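Side-chain contacts in arylalkylamine N-Acetyltransferase like 5b (PDB 4FD4), which probably transfers acetyl or longer acyl groups from coenzyme A thioesters to the amino group of arylalkylamines such as serotonin and dopamine: residues E22-I27 / V75-P80; L9-L14 / L148-D153; D15-V20 / S54-G59; E32-S37 / D166-F171. All blocks are in the same frame, centred on the assembly; numbering follows the deposited sequence.

How the interactions relate
All four contacts tie parts of one GNAT fold to a single mixed sheet or to its connecting helices. Strand 7-11, helix 17-28 and helix 33-37 follow one another along the chain and bring in the first segments of interaction 2, interactions 3 and 1, and interaction 4. Interactions 1 and 3 share helix 17-28, have centres about 9 Å apart and meet where Phe55 touches Ile77. Interactions 1 and 2, about 11 Å apart between centres, join through Ser76 and Gln151. The centre of interaction 4 lies about 22 Å from that of interaction 3, on the other side of the chain's centre. Interaction 2 closes a long loop containing interactions 1 and 3, so early and late sequence form one compact domain.

Interaction 1: E22-I27 / V75-P80; sequences EILHRI and VSIAGP
Arg26 NH2 is held by both carboxylate oxygens of Glu22, on the same helix whose Ile23 and Leu24 pack on Val75 and Ile77 of the strand. The hydrogen bond from Arg26 NH2 to Glu22 OE2, 3.0 Å, uses the syn lone pair, the oxygen lying 17° out of the guanidinium plane; Arg26 NH2 and Glu22 OE1 are 2.9 Å apart in the salt bridge. Arg26 NH1 turns to Asp135 and the carbonyl of Phe72.

The contact itself is apolar. Ile23 and Val75 lie alongside each other, pointing in opposite senses, with Ile23 CG2 4.0 Å from Val75 CB. Val75 CG1, set between its own backbone N and carbonyl carbon (chi1 58°), also meets Ile23 CG1 and, 4.1 Å away, Leu24 CD2. Leu24 thus divides its branches: its side chain is nearly perpendicular to that of Val75, with CD2 the atom that touches, while CD1 reaches Ile77 CD1 at 4.1 Å.

No hydrogen bond joins 22-27 to 75-80; the polar tie to the same strand is Arg26 NH1 to Phe72, farther back. Between these two segments the contact therefore rests on van der Waals packing of branched aliphatic groups, with Arg26 adding polar ties at the helix's flank.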
loop_
_atom_site.group_PDB
_atom_site.type_symbol
_atom_site.label_atom_id
_atom_site.label_comp_id
_atom_site.label_asym_id
_atom_site.label_seq_id
_atom_site.Cartn_x
_atom_site.Cartn_y
_atom_site.Cartn_z
ATOM N N GLU A 22 -14.638 -6.200 -1.161
ATOM C CA GLU A 22 -15.011 -6.201 -2.567
ATOM C C GLU A 22 -14.214 -5.226 -3.374
ATOM O O GLU A 22 -13.794 -5.575 -4.429
ATOM C CB GLU A 22 -16.487 -5.926 -2.809
ATOM C CG GLU A 22 -16.912 -6.089 -4.290
ATOM C CD GLU A 22 -16.704 -4.832 -5.207
ATOM O OE1 GLU A 22 -16.788 -3.677 -4.760
ATOM O OE2 GLU A 22 -16.503 -5.013 -6.414
ATOM N N ILE A 23 -14.030 -3.998 -2.888
ATOM C CA ILE A 23 -13.317 -3.054 -3.731
ATOM C C ILE A 23 -11.887 -3.557 -3.938
ATOM O O ILE A 23 -11.326 -3.448 -5.046
ATOM C CB ILE A 23 -13.414 -1.575 -3.222
ATOM C CG1 ILE A 23 -12.725 -0.616 -4.201
ATOM C CG2 ILE A 23 -12.904 -1.442 -1.797
ATOM C CD1 ILE A 23 -13.566 -0.278 -5.422
ATOM N N LEU A 24 -11.313 -4.180 -2.904
ATOM C CA LEU A 24 -9.950 -4.680 -3.049
ATOM C C LEU A 24 -9.917 -5.767 -4.117
ATOM O O LEU A 24 -9.022 -5.797 -4.959
ATOM C CB LEU A 24 -9.393 -5.228 -1.720
ATOM C CG LEU A 24 -9.047 -4.196 -0.641
ATOM C CD1 LEU A 24 -8.638 -4.919 0.656
ATOM C CD2 LEU A 24 -7.944 -3.236 -1.098
ATOM N N HIS A 25 -10.898 -6.657 -4.086
ATOM C CA HIS A 25 -10.942 -7.729 -5.082
ATOM C C HIS A 25 -11.044 -7.118 -6.481
ATOM O O HIS A 25 -10.474 -7.640 -7.433
ATOM C CB HIS A 25 -12.181 -8.600 -4.869
ATOM C CG HIS A 25 -11.969 -9.783 -3.977
ATOM N ND1 HIS A 25 -12.076 -11.083 -4.438
ATOM C CD2 HIS A 25 -11.708 -9.874 -2.656
ATOM C CE1 HIS A 25 -11.871 -11.916 -3.436
ATOM N NE2 HIS A 25 -11.644 -11.214 -2.340
ATOM N N ARG A 26 -11.769 -6.007 -6.603
ATOM C CA ARG A 26 -12.215 -5.566 -7.937
ATOM C C ARG A 26 -11.191 -4.702 -8.657
ATOM O O ARG A 26 -10.917 -4.905 -9.839
ATOM C CB ARG A 26 -13.554 -4.814 -7.837
ATOM C CG ARG A 26 -14.308 -4.678 -9.166
ATOM C CD ARG A 26 -15.611 -3.897 -9.005
ATOM N NE ARG A 26 -15.386 -2.451 -9.005
ATOM C CZ ARG A 26 -15.883 -1.605 -8.105
ATOM N NH1 ARG A 26 -15.617 -0.298 -8.196
ATOM N NH2 ARG A 26 -16.643 -2.055 -7.113
ATOM N N ILE A 27 -10.613 -3.748 -7.941
ATOM C CA ILE A 27 -9.742 -2.768 -8.580
ATOM C C ILE A 27 -8.301 -2.804 -8.094
ATOM O O ILE A 27 -7.409 -2.267 -8.750
ATOM C CB ILE A 27 -10.278 -1.332 -8.409
ATOM C CG1 ILE A 27 -10.220 -0.901 -6.943
ATOM C CG2 ILE A 27 -11.710 -1.212 -8.951
ATOM C CD1 ILE A 27 -10.431 0.597 -6.748
ATOM N N VAL A 75 -10.095 3.216 -2.811
ATOM C CA VAL A 75 -9.746 2.816 -1.439
ATOM C C VAL A 75 -8.269 3.067 -1.189
ATOM O O VAL A 75 -7.448 2.978 -2.106
ATOM C CB VAL A 75 -10.106 1.336 -1.176
ATOM C CG1 VAL A 75 -9.374 0.435 -2.183
ATOM C CG2 VAL A 75 -9.773 0.895 0.314
ATOM N N SER A 76 -7.935 3.431 0.047
ATOM C CA SER A 76 -6.548 3.593 0.453
ATOM C C SER A 76 -6.390 3.008 1.847
ATOM O O SER A 76 -7.170 3.305 2.749
ATOM C CB SER A 76 -6.119 5.055 0.459
ATOM O OG SER A 76 -4.769 5.156 0.916
ATOM N N ILE A 77 -5.370 2.191 2.018
ATOM C CA ILE A 77 -5.152 1.550 3.304
ATOM C C ILE A 77 -3.772 1.922 3.814
ATOM O O ILE A 77 -2.767 1.809 3.096
ATOM C CB ILE A 77 -5.341 0.032 3.212
ATOM C CG1 ILE A 77 -6.763 -0.260 2.711
ATOM C CG2 ILE A 77 -5.079 -0.632 4.569
ATOM C CD1 ILE A 77 -7.163 -1.698 2.774
ATOM N N ALA A 78 -3.741 2.409 5.048
ATOM C CA ALA A 78 -2.494 2.876 5.655
ATOM C C ALA A 78 -2.436 2.386 7.103
ATOM O O ALA A 78 -3.454 2.001 7.678
ATOM C CB ALA A 78 -2.432 4.378 5.611
ATOM N N GLY A 79 -1.252 2.426 7.697
ATOM C CA GLY A 79 -1.089 2.024 9.089
ATOM C C GLY A 79 0.243 2.550 9.584
ATOM O O GLY A 79 1.061 2.999 8.780
ATOM N N PRO A 80 0.474 2.486 10.906
ATOM C CA PRO A 80 1.744 2.992 11.434
ATOM C C PRO A 80 2.874 2.038 11.081
ATOM O O PRO A 80 2.650 0.840 10.936
ATOM C CB PRO A 80 1.511 3.029 12.952
ATOM C CG PRO A 80 0.456 1.945 13.197
ATOM C CD PRO A 80 -0.397 1.904 11.942
#

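Interaction 2: L9-L14 / L148-D153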
loop_
_atom_site.group_PDB
_atom_site.type_symbol
_atom_site.label_atom_id
_atom_site.label_comp_id
_atom_site.label_asym_id
_atom_site.label_seq_id
_atom_site.Cartn_x
_atom_site.Cartn_y
_atom_site.Cartn_z
ATOM N N LEU A 9 -15.511 11.136 0.213
ATOM C CA LEU A 9 -14.361 10.462 0.816
ATOM C C LEU A 9 -14.594 10.342 2.310
ATOM O O LEU A 9 -14.993 11.318 2.949
ATOM C CB LEU A 9 -13.074 11.253 0.592
ATOM C CG LEU A 9 -12.404 11.295 -0.781
ATOM C CD1 LEU A 9 -11.280 10.300 -0.861
ATOM C CD2 LEU A 9 -13.392 11.124 -1.931
ATOM N N ARG A 10 -14.335 9.165 2.877
ATOM C CA ARG A 10 -14.465 9.009 4.323
ATOM C C ARG A 10 -13.759 7.759 4.813
ATOM O O ARG A 10 -13.350 6.924 4.023
ATOM C CB ARG A 10 -15.934 8.933 4.716
ATOM C CG ARG A 10 -16.650 7.753 4.049
ATOM C CD ARG A 10 -18.112 7.760 4.366
ATOM N NE ARG A 10 -18.828 6.670 3.697
ATOM C CZ ARG A 10 -18.844 5.409 4.118
ATOM N NH1 ARG A 10 -18.166 5.042 5.209
ATOM N NH2 ARG A 10 -19.531 4.508 3.430
ATOM N N VAL A 11 -13.639 7.620 6.126
ATOM C CA VAL A 11 -13.040 6.427 6.705
ATOM C C VAL A 11 -14.063 5.279 6.679
ATOM O O VAL A 11 -15.258 5.494 6.923
ATOM C CB VAL A 11 -12.511 6.737 8.139
ATOM C CG1 VAL A 11 -12.231 5.462 8.916
ATOM C CG2 VAL A 11 -11.238 7.611 8.059
ATOM N N ALA A 12 -13.608 4.075 6.340
ATOM C CA ALA A 12 -14.497 2.908 6.320
ATOM C C ALA A 12 -14.823 2.463 7.748
ATOM O O ALA A 12 -13.948 2.471 8.610
ATOM C CB ALA A 12 -13.859 1.772 5.542
ATOM N N ARG A 13 -16.074 2.081 7.994
ATOM C CA ARG A 13 -16.479 1.551 9.293
ATOM C C ARG A 13 -16.223 0.046 9.345
ATOM O O ARG A 13 -16.166 -0.625 8.303
ATOM C CB ARG A 13 -17.970 1.798 9.542
ATOM C CG ARG A 13 -18.427 3.244 9.440
ATOM C CD ARG A 13 -19.869 3.392 9.951
ATOM N NE ARG A 13 -20.787 2.491 9.256
ATOM C CZ ARG A 13 -21.351 2.772 8.085
ATOM N NH1 ARG A 13 -21.091 3.926 7.487
ATOM N NH2 ARG A 13 -22.166 1.898 7.507
ATOM N N LEU A 14 -16.084 -0.487 10.553
ATOM C CA LEU A 14 -15.864 -1.922 10.708
ATOM C C LEU A 14 -16.982 -2.746 10.047
ATOM O O LEU A 14 -16.721 -3.759 9.379
ATOM C CB LEU A 14 -15.708 -2.282 12.182
ATOM C CG LEU A 14 -15.391 -3.751 12.464
ATOM C CD1 LEU A 14 -14.134 -4.168 11.714
ATOM C CD2 LEU A 14 -15.227 -3.980 13.950
ATOM N N LEU A 148 -5.086 10.259 -1.455
ATOM C CA LEU A 148 -3.780 10.462 -0.833
ATOM C C LEU A 148 -3.806 11.685 0.067
ATOM O O LEU A 148 -3.245 11.681 1.159
ATOM C CB LEU A 148 -2.692 10.631 -1.903
ATOM C CG LEU A 148 -1.264 10.109 -1.690
ATOM C CD1 LEU A 148 -0.235 11.076 -2.275
ATOM C CD2 LEU A 148 -0.925 9.760 -0.243
ATOM N N GLN A 149 -4.443 12.752 -0.391
ATOM C CA GLN A 149 -4.519 13.962 0.423
ATOM C C GLN A 149 -5.315 13.683 1.684
ATOM O O GLN A 149 -5.003 14.207 2.747
ATOM C CB GLN A 149 -5.181 15.114 -0.325
ATOM C CG GLN A 149 -5.226 16.385 0.525
ATOM C CD GLN A 149 -3.839 16.964 0.698
ATOM O OE1 GLN A 149 -3.167 17.259 -0.286
ATOM N NE2 GLN A 149 -3.382 17.082 1.942
ATOM N N PHE A 150 -6.365 12.882 1.556
ATOM C CA PHE A 150 -7.181 12.552 2.714
ATOM C C PHE A 150 -6.291 11.803 3.712
ATOM O O PHE A 150 -6.314 12.102 4.908
ATOM C CB PHE A 150 -8.436 11.756 2.301
ATOM C CG PHE A 150 -9.436 11.537 3.425
ATOM C CD1 PHE A 150 -10.714 12.093 3.363
ATOM C CD2 PHE A 150 -9.103 10.761 4.540
ATOM C CE1 PHE A 150 -11.649 11.895 4.399
ATOM C CE2 PHE A 150 -10.033 10.551 5.578
ATOM C CZ PHE A 150 -11.302 11.112 5.504
ATOM N N GLN A 151 -5.480 10.864 3.224
ATOM C CA GLN A 151 -4.595 10.111 4.129
ATOM C C GLN A 151 -3.565 11.038 4.797
ATOM O O GLN A 151 -3.251 10.891 5.981
ATOM C CB GLN A 151 -3.911 8.950 3.392
ATOM C CG GLN A 151 -4.835 7.757 3.068
ATOM C CD GLN A 151 -5.133 6.871 4.280
ATOM O OE1 GLN A 151 -5.066 7.322 5.426
ATOM N NE2 GLN A 151 -5.460 5.598 4.024
ATOM N N MET A 152 -3.039 11.995 4.041
ATOM C CA MET A 152 -2.127 12.984 4.626
ATOM C C MET A 152 -2.796 13.802 5.737
ATOM O O MET A 152 -2.250 13.954 6.824
ATOM C CB MET A 152 -1.588 13.927 3.551
ATOM C CG MET A 152 -0.533 13.324 2.640
ATOM S SD MET A 152 -0.194 14.385 1.206
ATOM C CE MET A 152 1.312 13.626 0.588
ATOM N N ASP A 153 -3.979 14.333 5.444
ATOM C CA ASP A 153 -4.718 15.164 6.393
ATOM C C ASP A 153 -5.056 14.395 7.657
ATOM O O ASP A 153 -4.933 14.905 8.775
ATOM C CB ASP A 153 -6.012 15.677 5.739
ATOM C CG ASP A 153 -5.742 16.626 4.588
ATOM O OD1 ASP A 153 -4.600 17.122 4.491
ATOM O OD2 ASP A 153 -6.666 16.876 3.780
#
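The Phe150 ring touches three consecutive residues of the edge strand, Leu9, Arg10 and Val11. Its CG stands anti to the backbone N (chi1 -172°), which carries the ring out from the helix to the strand. There Phe150 CD1 lies 3.7 Å from Leu9 CB, and Phe150 CE1 is 3.7 Å from Leu9 O. Farther round the rim, Phe150 CZ comes to 4.0 Å from Arg10 CA, and Phe150 CE2 to 4.0 Å from Val11 CG2. The approach is oblique to the ring.

Leu9 contributes its CB here, and its side chain also packs on Arg146 and Leu147 of the same helix. Val11 stands nearly perpendicular to Phe150, offering the methyl that lies beside its own backbone N. Arg10 gives the ring its main chain; its long side chain turns away to salt bridges with Glu16 and Glu65. On the helix, Gln149 NE2 reaches Asp153 OD1 at 2.8 Å, lying 40° out of the carboxylate plane.

Strand 7-11 is an outermost strand of the sheet, and the axes of strand 9-11 and the helical segment 148-153 are inclined at 44°. Phe150 also packs on Val62 of the adjoining strand 61-66, while Val11 touches Leu154 farther along the helix, so the ring links helix 143-158 to the edge strand 7-11 and its neighbour 61-66.

Interaction 3: D15-V20 / S54-G59; sequences DELEQV and SFVEQG
Val56 carries the loop side of this contact, against Leu17 and Val20 at the start of helix 17-28. Taken outward from the backbone, its CB comes first: Val56 CB lies 4.1 Å from Leu17 CD1. Next is CG2, which stands beside the backbone N and has three neighbours. Val56 CG2 is 4.0 Å from Val20 CG2, and it also touches Val20 CG1 and the same Leu17 CD1. The other methyl, CG1, is anti to the backbone N (chi1 171°) and points to the turn before the helix, where Val56 CG1 comes within 3.3 Å of Arg13 O and also touches Leu14 CA. Every atom of the branched tip therefore has a partner.

Val20 and Val56 lie side by side, pointing opposite ways, while Leu17 lies obliquely over the valine. Leu17 and Val20 both rest on Leu53 as well, and Val20 and Val56 share Val61 of strand 61-66.

Val56 opens a type I turn closed by the bond from Gly59 N to Val56 O, 3.0 Å. On the other segment Glu16 is the N-cap residue of the helix; its carboxylate reaches Arg10 and the backbone N of Arg13. The arrangement belongs to the amino-terminal half of the GNAT fold, where the first long helix packs against the loop leading back into the sheet, here at strand 61-66.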
loop_
_atom_site.group_PDB
_atom_site.type_symbol
_atom_site.label_atom_id
_atom_site.label_comp_id
_atom_site.label_asym_id
_atom_site.label_seq_id
_atom_site.Cartn_x
_atom_site.Cartn_y
_atom_site.Cartn_z
ATOM N N ASP A 15 -18.222 -2.290 10.194
ATOM C CA ASP A 15 -19.357 -3.021 9.630
ATOM C C ASP A 15 -19.304 -3.040 8.097
ATOM O O ASP A 15 -20.084 -3.737 7.448
ATOM C CB ASP A 15 -20.693 -2.451 10.145
ATOM C CG ASP A 15 -20.903 -0.994 9.756
ATOM O OD1 ASP A 15 -20.574 -0.092 10.561
ATOM O OD2 ASP A 15 -21.403 -0.741 8.643
ATOM N N GLU A 16 -18.353 -2.310 7.519
ATOM C CA GLU A 16 -18.234 -2.247 6.067
ATOM C C GLU A 16 -17.076 -3.094 5.543
ATOM O O GLU A 16 -16.692 -3.003 4.373
ATOM C CB GLU A 16 -18.072 -0.795 5.620
ATOM C CG GLU A 16 -19.257 0.079 5.975
ATOM C CD GLU A 16 -19.086 1.501 5.479
ATOM O OE1 GLU A 16 -18.138 2.184 5.937
ATOM O OE2 GLU A 16 -19.878 1.929 4.612
ATOM N N LEU A 17 -16.513 -3.913 6.418
ATOM C CA LEU A 17 -15.415 -4.783 6.020
ATOM C C LEU A 17 -15.681 -5.490 4.675
ATOM O O LEU A 17 -14.815 -5.514 3.782
ATOM C CB LEU A 17 -15.141 -5.799 7.130
ATOM C CG LEU A 17 -13.833 -6.573 6.990
ATOM C CD1 LEU A 17 -12.756 -6.013 7.913
ATOM C CD2 LEU A 17 -14.093 -8.031 7.285
ATOM N N GLU A 18 -16.876 -6.046 4.498
ATOM C CA GLU A 18 -17.146 -6.774 3.259
ATOM C C GLU A 18 -17.089 -5.874 2.024
ATOM O O GLU A 18 -16.524 -6.260 0.988
ATOM C CB GLU A 18 -18.463 -7.568 3.330
ATOM C CG GLU A 18 -18.330 -8.899 4.077
ATOM C CD GLU A 18 -17.157 -9.745 3.579
ATOM O OE1 GLU A 18 -17.032 -9.946 2.348
ATOM O OE2 GLU A 18 -16.360 -10.215 4.424
ATOM N N GLN A 19 -17.623 -4.661 2.126
ATOM C CA GLN A 19 -17.492 -3.747 0.995
ATOM C C GLN A 19 -16.020 -3.414 0.730
ATOM O O GLN A 19 -15.606 -3.299 -0.429
ATOM C CB GLN A 19 -18.310 -2.474 1.198
ATOM C CG GLN A 19 -19.813 -2.722 1.244
ATOM C CD GLN A 19 -20.298 -3.049 2.640
ATOM O OE1 GLN A 19 -20.185 -4.188 3.101
ATOM N NE2 GLN A 19 -20.847 -2.044 3.327
ATOM N N VAL A 20 -15.219 -3.287 1.787
ATOM C CA VAL A 20 -13.811 -2.967 1.567
ATOM C C VAL A 20 -13.235 -4.172 0.832
ATOM O O VAL A 20 -12.564 -4.031 -0.198
ATOM C CB VAL A 20 -13.064 -2.686 2.889
ATOM C CG1 VAL A 20 -11.578 -2.434 2.633
ATOM C CG2 VAL A 20 -13.689 -1.470 3.616
ATOM N N SER A 54 -7.199 -6.010 8.098
ATOM C CA SER A 54 -6.932 -5.773 9.512
ATOM C C SER A 54 -6.915 -4.265 9.813
ATOM O O SER A 54 -7.054 -3.865 10.961
ATOM C CB SER A 54 -5.613 -6.415 9.954
ATOM O OG SER A 54 -4.512 -5.772 9.333
ATOM N N PHE A 55 -6.776 -3.420 8.791
ATOM C CA PHE A 55 -6.710 -1.977 9.043
ATOM C C PHE A 55 -8.064 -1.277 9.199
ATOM O O PHE A 55 -8.128 -0.168 9.745
ATOM C CB PHE A 55 -5.835 -1.264 8.001
ATOM C CG PHE A 55 -4.411 -1.705 8.027
ATOM C CD1 PHE A 55 -3.951 -2.655 7.122
ATOM C CD2 PHE A 55 -3.534 -1.213 8.995
ATOM C CE1 PHE A 55 -2.629 -3.088 7.157
ATOM C CE2 PHE A 55 -2.215 -1.644 9.045
ATOM C CZ PHE A 55 -1.755 -2.580 8.120
ATOM N N VAL A 56 -9.141 -1.910 8.746
ATOM C CA VAL A 56 -10.461 -1.267 8.831
ATOM C C VAL A 56 -10.808 -0.905 10.269
ATOM O O VAL A 56 -11.239 0.206 10.544
ATOM C CB VAL A 56 -11.578 -2.151 8.260
ATOM C CG1 VAL A 56 -12.956 -1.542 8.565
ATOM C CG2 VAL A 56 -11.397 -2.336 6.761
ATOM N N GLU A 57 -10.603 -1.844 11.190
ATOM C CA GLU A 57 -10.917 -1.590 12.591
ATOM C C GLU A 57 -10.062 -0.455 13.162
ATOM O O GLU A 57 -10.482 0.239 14.090
ATOM C CB GLU A 57 -10.757 -2.864 13.425
ATOM C CG GLU A 57 -9.314 -3.311 13.628
ATOM C CD GLU A 57 -9.211 -4.757 14.111
ATOM O OE1 GLU A 57 -8.352 -5.506 13.586
ATOM O OE2 GLU A 57 -9.992 -5.144 15.012
ATOM N N GLN A 58 -8.867 -0.263 12.614
ATOM C CA GLN A 58 -7.973 0.797 13.100
ATOM C C GLN A 58 -8.367 2.200 12.619
ATOM O O GLN A 58 -7.727 3.189 12.999
ATOM C CB GLN A 58 -6.518 0.500 12.716
ATOM C CG GLN A 58 -6.025 -0.867 13.171
ATOM C CD GLN A 58 -4.598 -1.168 12.744
ATOM O OE1 GLN A 58 -3.745 -0.278 12.693
ATOM N NE2 GLN A 58 -4.329 -2.441 12.447
ATOM N N GLY A 59 -9.401 2.283 11.783
ATOM C CA GLY A 59 -9.886 3.563 11.275
ATOM C C GLY A 59 -8.937 4.257 10.310
ATOM O O GLY A 59 -8.989 5.485 10.154
#

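Interaction 4: E32-S37 / D166-F171. With GOL (glycerol), chain D.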
loop_
_atom_site.group_PDB
_atom_site.type_symbol
_atom_site.label_atom_id
_atom_site.label_comp_id
_atom_site.label_asym_id
_atom_site.label_seq_id
_atom_site.Cartn_x
_atom_site.Cartn_y
_atom_site.Cartn_z
ATOM N N GLU A 32 -2.385 -4.795 -9.055
ATOM C CA GLU A 32 -1.189 -4.486 -8.253
ATOM C C GLU A 32 0.055 -5.194 -8.786
ATOM O O GLU A 32 0.081 -6.417 -8.903
ATOM C CB GLU A 32 -1.412 -4.820 -6.770
ATOM C CG GLU A 32 -0.140 -4.857 -5.905
ATOM C CD GLU A 32 0.718 -3.610 -6.029
ATOM O OE1 GLU A 32 0.161 -2.491 -6.154
ATOM O OE2 GLU A 32 1.962 -3.758 -6.001
ATOM N N GLY A 33 1.074 -4.411 -9.119
ATOM C CA GLY A 33 2.292 -4.944 -9.709
ATOM C C GLY A 33 2.924 -6.080 -8.918
ATOM O O GLY A 33 3.283 -7.114 -9.477
ATOM N N ILE A 34 3.061 -5.901 -7.610
ATOM C CA ILE A 34 3.665 -6.948 -6.793
ATOM C C ILE A 34 2.904 -8.276 -6.897
ATOM O O ILE A 34 3.485 -9.293 -7.271
ATOM C CB ILE A 34 3.856 -6.497 -5.327
ATOM C CG1 ILE A 34 4.895 -5.368 -5.271
ATOM C CG2 ILE A 34 4.299 -7.664 -4.451
ATOM C CD1 ILE A 34 5.051 -4.720 -3.902
ATOM N N THR A 35 1.606 -8.268 -6.605
ATOM C CA THR A 35 0.818 -9.506 -6.609
ATOM C C THR A 35 0.730 -10.218 -7.978
ATOM O O THR A 35 0.865 -11.439 -8.037
ATOM C CB THR A 35 -0.572 -9.307 -5.913
ATOM O OG1 THR A 35 -1.548 -10.216 -6.434
ATOM C CG2 THR A 35 -1.056 -7.899 -6.092
ATOM N N ILE A 36 0.549 -9.473 -9.073
ATOM C CA ILE A 36 0.405 -10.125 -10.391
ATOM C C ILE A 36 1.724 -10.464 -11.099
ATOM O O ILE A 36 1.731 -11.210 -12.078
ATOM C CB ILE A 36 -0.515 -9.340 -11.371
ATOM C CG1 ILE A 36 0.136 -8.022 -11.788
ATOM C CG2 ILE A 36 -1.895 -9.118 -10.755
ATOM C CD1 ILE A 36 -0.491 -7.406 -13.030
ATOM N N SER A 37 2.840 -9.925 -10.619
ATOM C CA SER A 37 4.130 -10.261 -11.220
ATOM C C SER A 37 4.726 -11.533 -10.611
ATOM O O SER A 37 5.757 -12.035 -11.075
ATOM C CB SER A 37 5.109 -9.105 -11.069
ATOM O OG SER A 37 5.643 -9.066 -9.758
ATOM N N ASP A 166 4.852 2.896 -0.519
ATOM C CA ASP A 166 5.524 2.148 -1.564
ATOM C C ASP A 166 4.663 2.254 -2.820
ATOM O O ASP A 166 3.594 1.652 -2.905
ATOM C CB ASP A 166 5.699 0.681 -1.153
ATOM C CG ASP A 166 6.527 0.523 0.110
ATOM O OD1 ASP A 166 7.519 1.268 0.275
ATOM O OD2 ASP A 166 6.177 -0.336 0.948
ATOM N N PHE A 167 5.125 3.056 -3.770
ATOM C CA PHE A 167 4.358 3.355 -4.967
ATOM C C PHE A 167 4.877 2.578 -6.162
ATOM O O PHE A 167 6.025 2.749 -6.588
ATOM C CB PHE A 167 4.350 4.863 -5.211
ATOM C CG PHE A 167 3.755 5.638 -4.071
ATOM C CD1 PHE A 167 2.387 5.638 -3.868
ATOM C CD2 PHE A 167 4.563 6.332 -3.180
ATOM C CE1 PHE A 167 1.830 6.332 -2.809
ATOM C CE2 PHE A 167 4.007 7.031 -2.120
ATOM C CZ PHE A 167 2.638 7.029 -1.938
ATOM N N THR A 168 4.033 1.696 -6.644
ATOM C CA THR A 168 4.382 0.715 -7.625
ATOM C C THR A 168 4.068 1.141 -9.040
ATOM O O THR A 168 4.477 0.512 -9.939
ATOM C CB THR A 168 3.679 -0.625 -7.352
ATOM O OG1 THR A 168 3.828 -0.990 -5.984
ATOM C CG2 THR A 168 4.302 -1.713 -8.171
ATOM N N SER A 169 3.344 2.224 -9.227
ATOM C CA SER A 169 3.016 2.694 -10.562
ATOM C C SER A 169 3.477 4.100 -10.859
ATOM O O SER A 169 3.874 4.852 -9.992
ATOM C CB SER A 169 1.550 2.573 -10.837
ATOM O OG SER A 169 0.795 3.380 -9.994
ATOM N N VAL A 170 3.450 4.439 -12.127
ATOM C CA VAL A 170 3.996 5.688 -12.504
ATOM C C VAL A 170 3.057 6.775 -12.015
ATOM O O VAL A 170 3.489 7.770 -11.488
ATOM C CB VAL A 170 4.211 5.784 -14.013
ATOM C CG1 VAL A 170 2.971 5.415 -14.733
ATOM C CG2 VAL A 170 4.602 7.157 -14.364
ATOM N N PHE A 171 1.774 6.590 -12.200
ATOM C CA PHE A 171 0.833 7.596 -11.772
ATOM C C PHE A 171 1.164 8.015 -10.325
ATOM O O PHE A 171 1.496 9.140 -9.982
ATOM C CB PHE A 171 -0.562 6.973 -11.788
ATOM C CG PHE A 171 -0.655 5.620 -12.496
ATOM C CD1 PHE A 171 -1.805 4.844 -12.372
ATOM C CD2 PHE A 171 0.371 5.142 -13.306
ATOM C CE1 PHE A 171 -1.908 3.584 -13.017
ATOM C CE2 PHE A 171 0.260 3.909 -13.983
ATOM C CZ PHE A 171 -0.861 3.114 -13.835
HETATM C C1 GOL D . 0.805 2.053 -4.221
HETATM O O1 GOL D . 1.063 2.345 -5.575
HETATM C C2 GOL D . 0.090 0.720 -4.181
HETATM O O2 GOL D . -1.265 0.938 -3.828
HETATM C C3 GOL D . 0.805 -0.187 -3.182
HETATM O O3 GOL D . 0.571 -1.540 -3.510
#
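The carboxylate of Glu32 meets Thr168 across the contact and has partners at both oxygens. Ile34 N bonds to Glu32 OE2 at 2.9 Å, nearly straight at 164° but 39° out of the carboxylate plane; this is a helix capping bond. The same Glu32 OE2 takes a weak hydrogen bond from Thr168 OG1 at 3.3 Å, while Glu32 OE1 accepts a weak one from glycerol O3 at 2.8 Å. Of the other flat groups, the Phe167 ring has glycerol C1 lying oblique to it, and Phe171 has Ser169 OG over the centre of one face, 3.6 Å above the plane, with Val170 CG1 at its edge.

A bend at chi2 (52°) curls the Glu32 chain back over the helix start, bringing its carboxylate to both Ile34 N and Thr168. Glu32 comes in roughly square to Thr168. Thr168 CG2 lies 4.1 Å from Gly33 CA, so the threonine methyl rests on the first turn of helix 33-37.

Thr168 N donates to glycerol O1 at 3.2 Å. The glycerol, probably from the crystallisation liquor, also bonds to Leu132 N and Tyr28 OH. It thus bridges the ends of strands 126-134 and 162-167, the parallel pair in this sheet; in GNAT enzymes such a pair splays apart to form the acyl-CoA cleft, and the position is consistent with that site.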